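Tryptophan--tRNA ligase (Campylobacter jejuni subsp. jejuni, PDB 3TZL) catalyses the ATP-dependent attachment of tryptophan to tRNA(Trp), working as a homodimeric class I aminoacyl-tRNA synthetase. Local coordinates at residues D15-I18 with G19-F22; E90-W93 with I94-F98; K147-I150 with Q151-E154; G258-G261 with Y262-K266. All blocks are in the same frame, centred on the assembly; numbering follows the deposited sequence.

Interaction 1: D15-I18 with G19-F22; sequences DLHI and GNYF. With ADP (adenosine-5'-diphosphate), chain I.
The chain bends from His17 into the first turn of helix 18-30, where Tyr21 N donates to His17 O at 3.2 Å and Phe22 N to Ile18 O at 2.9 Å. His17 is the N-cap, and with Asn20 it forms a capping box. His17 N gives an almost straight bond (179°) to a lone pair of Asn20 OD1 at 3.0 Å; the capping bond on the His17 side is a weak one, from Gly19 N to ND1. His17 CG is wedged between its own backbone N and carbonyl carbon (chi1 54°), which folds the ring back over the helix start. There Asn20 OD1 sits over the centre of one ring face, 3.2 Å above its plane, while Gly19 N and O1B of ADP lie at the ring edge. Leu16 CD2 flanks Asn20, and a water lies within bonding distance of both Asp15 O and Asn20 OD1. All these residues except Tyr21 and Phe22 belong to the predicted 'HIGH' region of class I synthetases. With OD1 committed to the cap, Asn20 ND2 is turned to ADP O1A and O4', and His17 NE2 meets ADP O1B at 3.1 Å, so one box both starts the helix and grips phosphates and ribose.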
loop_
_atom_site.group_PDB
_atom_site.type_symbol
_atom_site.label_atom_id
_atom_site.label_comp_id
_atom_site.label_asym_id
_atom_site.label_seq_id
_atom_site.Cartn_x
_atom_site.Cartn_y
_atom_site.Cartn_z
ATOM N N ASP B 15 -20.791 -9.930 17.098
ATOM C CA ASP B 15 -22.163 -9.466 16.944
ATOM C C ASP B 15 -22.352 -8.104 17.591
ATOM O O ASP B 15 -21.826 -7.843 18.676
ATOM C CB ASP B 15 -23.116 -10.490 17.542
ATOM C CG ASP B 15 -22.927 -11.860 16.932
ATOM O OD1 ASP B 15 -22.817 -11.930 15.685
ATOM O OD2 ASP B 15 -22.856 -12.853 17.692
ATOM N N LEU B 16 -23.082 -7.228 16.908
ATOM C CA LEU B 16 -23.447 -5.928 17.469
ATOM C C LEU B 16 -24.466 -6.062 18.613
ATOM O O LEU B 16 -25.463 -6.763 18.475
ATOM C CB LEU B 16 -24.026 -5.039 16.385
ATOM C CG LEU B 16 -23.035 -4.479 15.373
ATOM C CD1 LEU B 16 -23.799 -3.748 14.311
ATOM C CD2 LEU B 16 -22.027 -3.554 16.061
ATOM N N HIS B 17 -24.203 -5.396 19.733
ATOM C CA HIS B 17 -25.114 -5.447 20.875
ATOM C C HIS B 17 -25.688 -4.075 21.225
ATOM O O HIS B 17 -25.246 -3.057 20.703
ATOM C CB HIS B 17 -24.452 -6.115 22.092
ATOM C CG HIS B 17 -23.145 -5.504 22.498
ATOM N ND1 HIS B 17 -23.059 -4.284 23.132
ATOM C CD2 HIS B 17 -21.875 -5.964 22.382
ATOM C CE1 HIS B 17 -21.789 -4.008 23.378
ATOM N NE2 HIS B 17 -21.052 -5.010 22.931
ATOM N N ILE B 18 -26.681 -4.035 22.107
ATOM C CA ILE B 18 -27.340 -2.758 22.398
ATOM C C ILE B 18 -26.404 -1.730 23.038
ATOM O O ILE B 18 -26.731 -0.549 23.106
ATOM C CB ILE B 18 -28.616 -2.941 23.226
ATOM C CG1 ILE B 18 -28.305 -3.606 24.567
ATOM C CG2 ILE B 18 -29.640 -3.770 22.440
ATOM C CD1 ILE B 18 -29.525 -3.603 25.539
ATOM N N GLY B 19 -25.238 -2.184 23.492
ATOM C CA GLY B 19 -24.219 -1.289 24.007
ATOM C C GLY B 19 -23.541 -0.504 22.890
ATOM O O GLY B 19 -23.300 0.694 23.017
ATOM N N ASN B 20 -23.226 -1.184 21.793
ATOM C CA ASN B 20 -22.723 -0.506 20.602
ATOM C C ASN B 20 -23.751 0.490 20.101
ATOM O O ASN B 20 -23.408 1.588 19.676
ATOM C CB ASN B 20 -22.406 -1.514 19.495
ATOM C CG ASN B 20 -21.386 -2.542 19.924
ATOM O OD1 ASN B 20 -21.675 -3.735 19.956
ATOM N ND2 ASN B 20 -20.180 -2.084 20.261
ATOM N N TYR B 21 -25.019 0.101 20.161
ATOM C CA TYR B 21 -26.077 0.953 19.644
ATOM C C TYR B 21 -26.263 2.218 20.458
ATOM O O TYR B 21 -26.138 3.325 19.936
ATOM C CB TYR B 21 -27.406 0.212 19.548
ATOM C CG TYR B 21 -28.478 1.106 18.986
ATOM C CD1 TYR B 21 -28.398 1.560 17.679
ATOM C CD2 TYR B 21 -29.538 1.526 19.759
ATOM C CE1 TYR B 21 -29.342 2.394 17.148
ATOM C CE2 TYR B 21 -30.506 2.366 19.231
ATOM C CZ TYR B 21 -30.395 2.795 17.920
ATOM O OH TYR B 21 -31.335 3.628 17.368
ATOM N N PHE B 22 -26.581 2.058 21.736
ATOM C CA PHE B 22 -26.899 3.214 22.563
ATOM C C PHE B 22 -25.643 3.955 22.989
ATOM O O PHE B 22 -25.710 5.109 23.411
ATOM C CB PHE B 22 -27.733 2.803 23.788
ATOM C CG PHE B 22 -29.136 2.362 23.444
ATOM C CD1 PHE B 22 -30.094 3.292 23.071
ATOM C CD2 PHE B 22 -29.487 1.018 23.479
ATOM C CE1 PHE B 22 -31.387 2.889 22.737
ATOM C CE2 PHE B 22 -30.774 0.608 23.154
ATOM C CZ PHE B 22 -31.723 1.545 22.780
HETATM P PB ADP I . -16.801 -4.787 23.281
HETATM O O1B ADP I . -18.089 -5.535 23.487
HETATM O O2B ADP I . -15.912 -5.389 22.222
HETATM O O3B ADP I . -16.054 -4.401 24.542
HETATM P PA ADP I . -16.694 -2.762 21.312
HETATM O O1A ADP I . -17.430 -3.361 20.140
HETATM O O2A ADP I . -15.183 -2.846 21.349
HETATM O O3A ADP I . -17.331 -3.408 22.655
HETATM O "O5'" ADP I . -17.121 -1.208 21.434
HETATM C "C5'" ADP I . -17.265 -0.389 20.273
HETATM C "C4'" ADP I . -17.919 0.936 20.654
HETATM O "O4'" ADP I . -19.211 0.722 21.228
HETATM C "C3'" ADP I . -17.087 1.687 21.678
HETATM O "O3'" ADP I . -16.473 2.810 21.040
HETATM C "C2'" ADP I . -18.054 2.145 22.752
HETATM O "O2'" ADP I . -18.246 3.561 22.681
HETATM C "C1'" ADP I . -19.377 1.474 22.436
HETATM N N9 ADP I . -19.778 0.567 23.547
HETATM C C8 ADP I . -19.491 -0.750 23.645
HETATM N N7 ADP I . -20.010 -1.294 24.777
HETATM C C5 ADP I . -20.651 -0.304 25.425
HETATM C C6 ADP I . -21.421 -0.190 26.685
HETATM N N6 ADP I . -21.602 -1.273 27.483
HETATM N N1 ADP I . -21.927 1.025 27.001
HETATM C C2 ADP I . -21.742 2.103 26.210
HETATM N N3 ADP I . -21.054 2.074 25.052
HETATM C C4 ADP I . -20.496 0.918 24.616
HETATM O O HOH W 1 -20.027 -5.763 18.998
#

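Interaction 2: E90-W93 with I94-F98; sequences ELYW and ILSQF
Trp93 and Gln97 make the tightest side-chain contact near the C-terminal end of helix 87-96. The Gln97 chain leaves beside its backbone N (chi1 -43°) and bends again at chi2, which carries NE2 back over the indole; it hangs above the centre of the ring system, 3.2 Å from Trp93 CE2, with amide and ring planes 63° apart. The same nitrogen donates to Trp93 O at 2.9 Å, tilted from the carbonyl plane, so the amide is held by a polar bond while the nitrogen lies over the indole face. Regular i to i+4 bonds run alongside, Ile94 N to Glu90 O and Leu95 N to Leu91 O, and Ser96 N reaches Tyr92 O with a weaker second bond to Trp93 O. This turn belongs to the dimer interface: Trp93 meets Tyr44 of the second subunit, Ser96 OG bonds to His122 of that subunit, and Glu90 pairs with its Lys86 and with Tyr317 of the same chain. Contact is looser on the side turned to helices 122-137 and 150-167. Leu91 and Leu95 there touch through their branch carbons, CG to CG at 4.0 Å, and Tyr92 CE1 stays 4.3 Å from Ser96 OG. Looser still is the pair Glu90 CG and Ile94 CD1, 4.4 Å apart; Ile94 packs on Met313 and Ile316 of helix 291-320, so this side faces protein.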
loop_
_atom_site.group_PDB
_atom_site.type_symbol
_atom_site.label_atom_id
_atom_site.label_comp_id
_atom_site.label_asym_id
_atom_site.label_seq_id
_atom_site.Cartn_x
_atom_site.Cartn_y
_atom_site.Cartn_z
ATOM N N GLU B 90 -2.995 3.947 -3.331
ATOM C CA GLU B 90 -1.976 4.750 -3.966
ATOM C C GLU B 90 -1.528 5.845 -3.012
ATOM O O GLU B 90 -0.335 6.072 -2.850
ATOM C CB GLU B 90 -2.518 5.334 -5.266
ATOM C CG GLU B 90 -1.431 5.856 -6.190
ATOM C CD GLU B 90 -1.856 5.839 -7.638
ATOM O OE1 GLU B 90 -1.095 5.287 -8.478
ATOM O OE2 GLU B 90 -2.943 6.382 -7.937
ATOM N N LEU B 91 -2.483 6.505 -2.345
ATOM C CA LEU B 91 -2.140 7.566 -1.393
ATOM C C LEU B 91 -1.306 7.047 -0.222
ATOM O O LEU B 91 -0.370 7.696 0.220
ATOM C CB LEU B 91 -3.384 8.302 -0.879
ATOM C CG LEU B 91 -3.077 9.483 0.045
ATOM C CD1 LEU B 91 -2.181 10.486 -0.681
ATOM C CD2 LEU B 91 -4.357 10.195 0.598
ATOM N N TYR B 92 -1.675 5.877 0.275
ATOM C CA TYR B 92 -0.946 5.191 1.335
ATOM C C TYR B 92 0.547 5.031 1.004
ATOM O O TYR B 92 1.404 5.363 1.825
ATOM C CB TYR B 92 -1.639 3.849 1.591
ATOM C CG TYR B 92 -0.845 2.752 2.257
ATOM C CD1 TYR B 92 -0.340 2.898 3.543
ATOM C CD2 TYR B 92 -0.675 1.528 1.622
ATOM C CE1 TYR B 92 0.357 1.871 4.154
ATOM C CE2 TYR B 92 0.000 0.498 2.232
ATOM C CZ TYR B 92 0.523 0.674 3.499
ATOM O OH TYR B 92 1.221 -0.363 4.101
ATOM N N TRP B 93 0.861 4.568 -0.203
ATOM C CA TRP B 93 2.261 4.465 -0.630
ATOM C C TRP B 93 2.946 5.837 -0.704
ATOM O O TRP B 93 4.091 5.998 -0.285
ATOM C CB TRP B 93 2.355 3.784 -1.990
ATOM C CG TRP B 93 3.726 3.842 -2.605
ATOM C CD1 TRP B 93 4.100 4.561 -3.708
ATOM C CD2 TRP B 93 4.903 3.152 -2.158
ATOM N NE1 TRP B 93 5.433 4.372 -3.971
ATOM C CE2 TRP B 93 5.952 3.500 -3.045
ATOM C CE3 TRP B 93 5.174 2.272 -1.095
ATOM C CZ2 TRP B 93 7.258 3.003 -2.903
ATOM C CZ3 TRP B 93 6.484 1.778 -0.949
ATOM C CH2 TRP B 93 7.505 2.145 -1.854
ATOM N N ILE B 94 2.251 6.829 -1.250
ATOM C CA ILE B 94 2.811 8.173 -1.274
ATOM C C ILE B 94 3.097 8.724 0.129
ATOM O O ILE B 94 4.193 9.230 0.389
ATOM C CB ILE B 94 1.927 9.118 -2.091
ATOM C CG1 ILE B 94 2.056 8.764 -3.568
ATOM C CG2 ILE B 94 2.308 10.569 -1.876
ATOM C CD1 ILE B 94 0.851 9.152 -4.372
ATOM N N LEU B 95 2.137 8.594 1.042
ATOM C CA LEU B 95 2.319 9.065 2.419
ATOM C C LEU B 95 3.471 8.363 3.134
ATOM O O LEU B 95 4.079 8.930 4.038
ATOM C CB LEU B 95 1.029 8.891 3.230
ATOM C CG LEU B 95 -0.197 9.688 2.754
ATOM C CD1 LEU B 95 -1.335 9.587 3.765
ATOM C CD2 LEU B 95 0.157 11.176 2.495
ATOM N N SER B 96 3.774 7.133 2.741
ATOM C CA SER B 96 4.846 6.391 3.396
ATOM C C SER B 96 6.179 7.098 3.214
ATOM O O SER B 96 7.065 6.984 4.053
ATOM C CB SER B 96 4.933 4.969 2.867
ATOM O OG SER B 96 3.846 4.201 3.344
ATOM N N GLN B 97 6.314 7.831 2.116
ATOM C CA GLN B 97 7.552 8.533 1.821
ATOM C C GLN B 97 7.732 9.714 2.750
ATOM O O GLN B 97 8.837 10.225 2.903
ATOM C CB GLN B 97 7.573 8.986 0.355
ATOM C CG GLN B 97 7.051 7.922 -0.635
ATOM C CD GLN B 97 7.668 6.545 -0.425
ATOM O OE1 GLN B 97 8.817 6.414 0.012
ATOM N NE2 GLN B 97 6.897 5.509 -0.720
ATOM N N PHE B 98 6.636 10.138 3.376
ATOM C CA PHE B 98 6.657 11.260 4.296
ATOM C C PHE B 98 6.471 10.815 5.733
ATOM O O PHE B 98 6.222 11.630 6.612
ATOM C CB PHE B 98 5.554 12.253 3.942
ATOM C CG PHE B 98 5.719 12.895 2.598
ATOM C CD1 PHE B 98 6.434 14.090 2.461
ATOM C CD2 PHE B 98 5.123 12.337 1.478
ATOM C CE1 PHE B 98 6.566 14.700 1.225
ATOM C CE2 PHE B 98 5.240 12.944 0.232
ATOM C CZ PHE B 98 5.966 14.127 0.106
#

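Interaction 3: K147-I150 with Q151-E154; sequences KDQI and QHVE. With TRP (tryptophan), chain J.
Gln149 and His152 meet at the edge of the tryptophan pocket, where the loop after strand 142-144 runs into helix 150-167. The central atom is Gln149 OE1. It accepts a bond from His152 ND1 at 3.0 Å and a second from the amino nitrogen of the bound tryptophan, also 3.0 Å from OE1. The histidine presents its ring edge, with OE1 lying in the ring plane, but from the amide's viewpoint the donor stands well above the carbonyl plane, 57° out of it, and the two flat groups are 62° apart. Gln149 reaches this position because its chain turns beside the backbone N (chi1 -61°) and bends again at chi2, curling the amide back towards the helix. Its other end is held too: NE2 donates to Asp148 OD2 at 3.2 Å, which sets which way round the amide lies. On the far side of the imidazole NE2 is bonded to Ser109 OG, while the ring packs against Tyr127 and Met131. The helix itself begins with a weak bond from Val153 N to Gln149 O and a better one from Glu154 N to Ile150 O, 3.1 Å long; Ile150 CG2 lies beside the Glu154 carboxylate, and Val153 and Ile150 both face Ala176. Asp134 makes a separate bond to the tryptophan, probably at the indole nitrogen. The bond donated by ND1 is consistent with a second-shell role for His152, helping to fix the Gln149 oxygen that receives the substrate's amino group, probably an ammonium.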
loop_
_atom_site.group_PDB
_atom_site.type_symbol
_atom_site.label_atom_id
_atom_site.label_comp_id
_atom_site.label_asym_id
_atom_site.label_seq_id
_atom_site.Cartn_x
_atom_site.Cartn_y
_atom_site.Cartn_z
ATOM N N LYS B 147 -10.148 6.937 22.719
ATOM C CA LYS B 147 -8.824 7.242 23.214
ATOM C C LYS B 147 -7.797 6.368 22.570
ATOM O O LYS B 147 -6.723 6.794 22.298
ATOM C CB LYS B 147 -8.766 7.024 24.718
ATOM C CG LYS B 147 -9.595 7.992 25.512
ATOM C CD LYS B 147 -9.210 7.989 26.990
ATOM C CE LYS B 147 -10.413 7.748 27.883
ATOM N NZ LYS B 147 -10.298 8.536 29.126
ATOM N N ASP B 148 -8.152 5.117 22.396
ATOM C CA ASP B 148 -7.466 4.155 21.575
ATOM C C ASP B 148 -6.776 4.748 20.341
ATOM O O ASP B 148 -5.642 4.433 20.048
ATOM C CB ASP B 148 -8.540 3.203 21.061
ATOM C CG ASP B 148 -8.172 1.772 21.211
ATOM O OD1 ASP B 148 -7.835 1.371 22.326
ATOM O OD2 ASP B 148 -8.232 1.035 20.220
ATOM N N GLN B 149 -7.491 5.595 19.624
ATOM C CA GLN B 149 -7.133 5.992 18.286
ATOM C C GLN B 149 -6.567 7.383 18.215
ATOM O O GLN B 149 -6.269 7.858 17.160
ATOM C CB GLN B 149 -8.358 5.910 17.374
ATOM C CG GLN B 149 -8.979 4.543 17.221
ATOM C CD GLN B 149 -8.017 3.514 16.692
ATOM O OE1 GLN B 149 -7.569 3.576 15.554
ATOM N NE2 GLN B 149 -7.700 2.560 17.506
ATOM N N ILE B 150 -6.430 8.045 19.341
ATOM C CA ILE B 150 -5.987 9.438 19.296
ATOM C C ILE B 150 -4.609 9.574 18.669
ATOM O O ILE B 150 -4.364 10.455 17.848
ATOM C CB ILE B 150 -5.914 10.085 20.687
ATOM C CG1 ILE B 150 -7.246 9.960 21.413
ATOM C CG2 ILE B 150 -5.522 11.555 20.565
ATOM C CD1 ILE B 150 -8.378 10.553 20.660
ATOM N N GLN B 151 -3.702 8.698 19.072
ATOM C CA GLN B 151 -2.346 8.744 18.558
ATOM C C GLN B 151 -2.333 8.568 17.041
ATOM O O GLN B 151 -1.576 9.222 16.335
ATOM C CB GLN B 151 -1.492 7.683 19.244
ATOM C CG GLN B 151 -0.005 7.842 18.999
ATOM C CD GLN B 151 0.779 6.666 19.532
ATOM O OE1 GLN B 151 0.269 5.548 19.601
ATOM N NE2 GLN B 151 2.019 6.910 19.918
ATOM N N HIS B 152 -3.192 7.698 16.530
ATOM C CA HIS B 152 -3.265 7.506 15.086
ATOM C C HIS B 152 -3.608 8.795 14.330
ATOM O O HIS B 152 -3.030 9.072 13.281
ATOM C CB HIS B 152 -4.247 6.393 14.749
ATOM C CG HIS B 152 -3.785 5.047 15.198
ATOM N ND1 HIS B 152 -4.653 4.027 15.510
ATOM C CD2 HIS B 152 -2.540 4.556 15.392
ATOM C CE1 HIS B 152 -3.963 2.963 15.875
ATOM N NE2 HIS B 152 -2.679 3.255 15.807
ATOM N N VAL B 153 -4.540 9.576 14.863
ATOM C CA VAL B 153 -4.929 10.831 14.230
ATOM C C VAL B 153 -3.777 11.839 14.273
ATOM O O VAL B 153 -3.542 12.558 13.300
ATOM C CB VAL B 153 -6.166 11.416 14.896
ATOM C CG1 VAL B 153 -6.577 12.715 14.212
ATOM C CG2 VAL B 153 -7.305 10.388 14.865
ATOM N N GLU B 154 -3.058 11.871 15.398
ATOM C CA GLU B 154 -1.853 12.681 15.530
ATOM C C GLU B 154 -0.794 12.296 14.504
ATOM O O GLU B 154 -0.126 13.159 13.911
ATOM C CB GLU B 154 -1.281 12.552 16.943
ATOM C CG GLU B 154 -2.164 13.150 18.028
ATOM C CD GLU B 154 -1.599 12.940 19.419
ATOM O OE1 GLU B 154 -0.625 12.170 19.557
ATOM O OE2 GLU B 154 -2.130 13.542 20.376
HETATM N N TRP J . -8.644 2.185 13.176
HETATM C CA TRP J . -10.088 2.356 13.366
HETATM C C TRP J . -10.622 1.379 14.406
HETATM O O TRP J . -11.762 1.495 14.867
HETATM C CB TRP J . -10.844 2.188 12.036
HETATM C CG TRP J . -10.400 3.179 11.003
HETATM C CD1 TRP J . -9.681 2.932 9.865
HETATM C CD2 TRP J . -10.611 4.590 11.053
HETATM N NE1 TRP J . -9.447 4.114 9.189
HETATM C CE2 TRP J . -10.002 5.147 9.905
HETATM C CE3 TRP J . -11.258 5.441 11.959
HETATM C CZ2 TRP J . -10.035 6.516 9.635
HETATM C CZ3 TRP J . -11.284 6.804 11.692
HETATM C CH2 TRP J . -10.681 7.325 10.537
HETATM O OXT TRP J . -9.905 0.455 14.798
#

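Interaction 4: G258-G261 with Y262-K266; sequences GGEG and YGHFK
The Phe265 ring is met obliquely by Glu260 O and Gly261 O, the nearest approaches being 3.5 Å from CE2 to Glu260 O and 3.4 Å from CD2 to Gly261 O, while its outer atom CZ touches Glu260 CB at 3.7 Å. Tyr255 of helix 245-257 stacks on this ring, which places Phe265 between the loop and that helix. The second flat pair is the Glu260 carboxylate and the His264 imidazole, turned 71° against each other. Glu260 OE2 also stands obliquely to that ring, 2.9 Å from His264 ND1 and 3.1 Å from CE1. The histidine gets there because its CG lies opposite the backbone N (chi1 -172°), sending the ring back along the helix, and Glu260 runs out extended beyond CG towards it. The same OE2 forms a salt bridge with Arg254 of helix 245-257, the firm polar partner of this carboxylate, while His264 lies close by; Lys228 bonds to Glu260 O. In the backbone Phe265 N donates to Gly261 O at 3.1 Å, the first i to i+4 bond here. Gly258 and Gly259, both at positive phi, carry the chain out of the earlier helix. The whole is a short glycine-rich helix-loop-helix connection between 245-257 and 262-276, in which Gly258 is the first residue to leave the one helix and Gly261 the N-cap of the next, far from the substrate sites.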
loop_
_atom_site.group_PDB
_atom_site.type_symbol
_atom_site.label_atom_id
_atom_site.label_comp_id
_atom_site.label_asym_id
_atom_site.label_seq_id
_atom_site.Cartn_x
_atom_site.Cartn_y
_atom_site.Cartn_z
ATOM N N GLY B 258 -45.791 -4.096 43.022
ATOM C CA GLY B 258 -45.690 -5.511 43.326
ATOM C C GLY B 258 -46.749 -6.271 42.549
ATOM O O GLY B 258 -47.466 -5.686 41.745
ATOM N N GLY B 259 -46.853 -7.576 42.775
ATOM C CA GLY B 259 -47.828 -8.384 42.059
ATOM C C GLY B 259 -47.309 -8.923 40.730
ATOM O O GLY B 259 -47.915 -9.822 40.152
ATOM N N GLU B 260 -46.199 -8.364 40.245
ATOM C CA GLU B 260 -45.502 -8.893 39.064
ATOM C C GLU B 260 -44.058 -9.282 39.383
ATOM O O GLU B 260 -43.308 -8.499 39.966
ATOM C CB GLU B 260 -45.520 -7.888 37.913
ATOM C CG GLU B 260 -46.913 -7.575 37.385
ATOM C CD GLU B 260 -46.882 -6.670 36.160
ATOM O OE1 GLU B 260 -47.470 -5.566 36.214
ATOM O OE2 GLU B 260 -46.274 -7.072 35.143
ATOM N N GLY B 261 -43.671 -10.491 38.982
ATOM C CA GLY B 261 -42.346 -11.004 39.279
ATOM C C GLY B 261 -41.339 -10.642 38.212
ATOM O O GLY B 261 -41.708 -10.141 37.154
ATOM N N TYR B 262 -40.065 -10.905 38.490
ATOM C CA TYR B 262 -38.985 -10.582 37.559
ATOM C C TYR B 262 -39.061 -11.407 36.270
ATOM O O TYR B 262 -38.611 -10.963 35.214
ATOM C CB TYR B 262 -37.623 -10.810 38.220
ATOM C CG TYR B 262 -37.260 -9.815 39.300
ATOM C CD1 TYR B 262 -36.994 -8.491 38.982
ATOM C CD2 TYR B 262 -37.149 -10.210 40.640
ATOM C CE1 TYR B 262 -36.640 -7.581 39.952
ATOM C CE2 TYR B 262 -36.791 -9.302 41.623
ATOM C CZ TYR B 262 -36.537 -7.984 41.266
ATOM O OH TYR B 262 -36.183 -7.054 42.215
ATOM N N GLY B 263 -39.607 -12.617 36.375
ATOM C CA GLY B 263 -39.817 -13.471 35.226
ATOM C C GLY B 263 -40.727 -12.761 34.251
ATOM O O GLY B 263 -40.450 -12.713 33.053
ATOM N N HIS B 264 -41.793 -12.165 34.768
ATOM C CA HIS B 264 -42.686 -11.424 33.908
ATOM C C HIS B 264 -42.059 -10.141 33.347
ATOM O O HIS B 264 -42.284 -9.798 32.193
ATOM C CB HIS B 264 -44.000 -11.107 34.606
ATOM C CG HIS B 264 -45.016 -10.523 33.685
ATOM N ND1 HIS B 264 -45.173 -9.164 33.521
ATOM C CD2 HIS B 264 -45.895 -11.111 32.841
ATOM C CE1 HIS B 264 -46.127 -8.940 32.635
ATOM N NE2 HIS B 264 -46.583 -10.105 32.208
ATOM N N PHE B 265 -41.269 -9.435 34.148
ATOM C CA PHE B 265 -40.567 -8.254 33.631
ATOM C C PHE B 265 -39.582 -8.612 32.507
ATOM O O PHE B 265 -39.418 -7.857 31.549
ATOM C CB PHE B 265 -39.865 -7.486 34.760
ATOM C CG PHE B 265 -40.820 -6.805 35.703
ATOM C CD1 PHE B 265 -41.908 -6.094 35.208
ATOM C CD2 PHE B 265 -40.651 -6.896 37.076
ATOM C CE1 PHE B 265 -42.807 -5.467 36.069
ATOM C CE2 PHE B 265 -41.543 -6.273 37.947
ATOM C CZ PHE B 265 -42.621 -5.559 37.446
ATOM N N LYS B 266 -38.942 -9.772 32.618
ATOM C CA LYS B 266 -38.050 -10.232 31.558
ATOM C C LYS B 266 -38.851 -10.506 30.293
ATOM O O LYS B 266 -38.419 -10.158 29.190
ATOM C CB LYS B 266 -37.294 -11.486 31.989
ATOM C CG LYS B 266 -36.159 -11.212 32.931
ATOM C CD LYS B 266 -35.635 -12.490 33.570
ATOM C CE LYS B 266 -34.164 -12.324 33.985
ATOM N NZ LYS B 266 -33.664 -13.473 34.811
#

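Overall arrangement
The four contacts follow one another along the chain. Interactions 1, 3 and 4 lie where a loop enters a helix, 18-30, 150-167 and 262-276 respectively, whereas interaction 2 lies along helix 87-96 and beyond. Interactions 1 and 3, with centres about 23 Å apart, hold the nucleotide and the tryptophan, so two helix starts frame one active site. Interaction 2, about 19 Å from interaction 3 between centres, packs on helices 122-137 and 150-167 and reaches the second subunit. Interaction 4 lies on the opposite side of the chain's centre from interactions 2 and 3, away from the dimer contact, its centre about 60 Å from that of interaction 2 and about 25 Å from that of interaction 1.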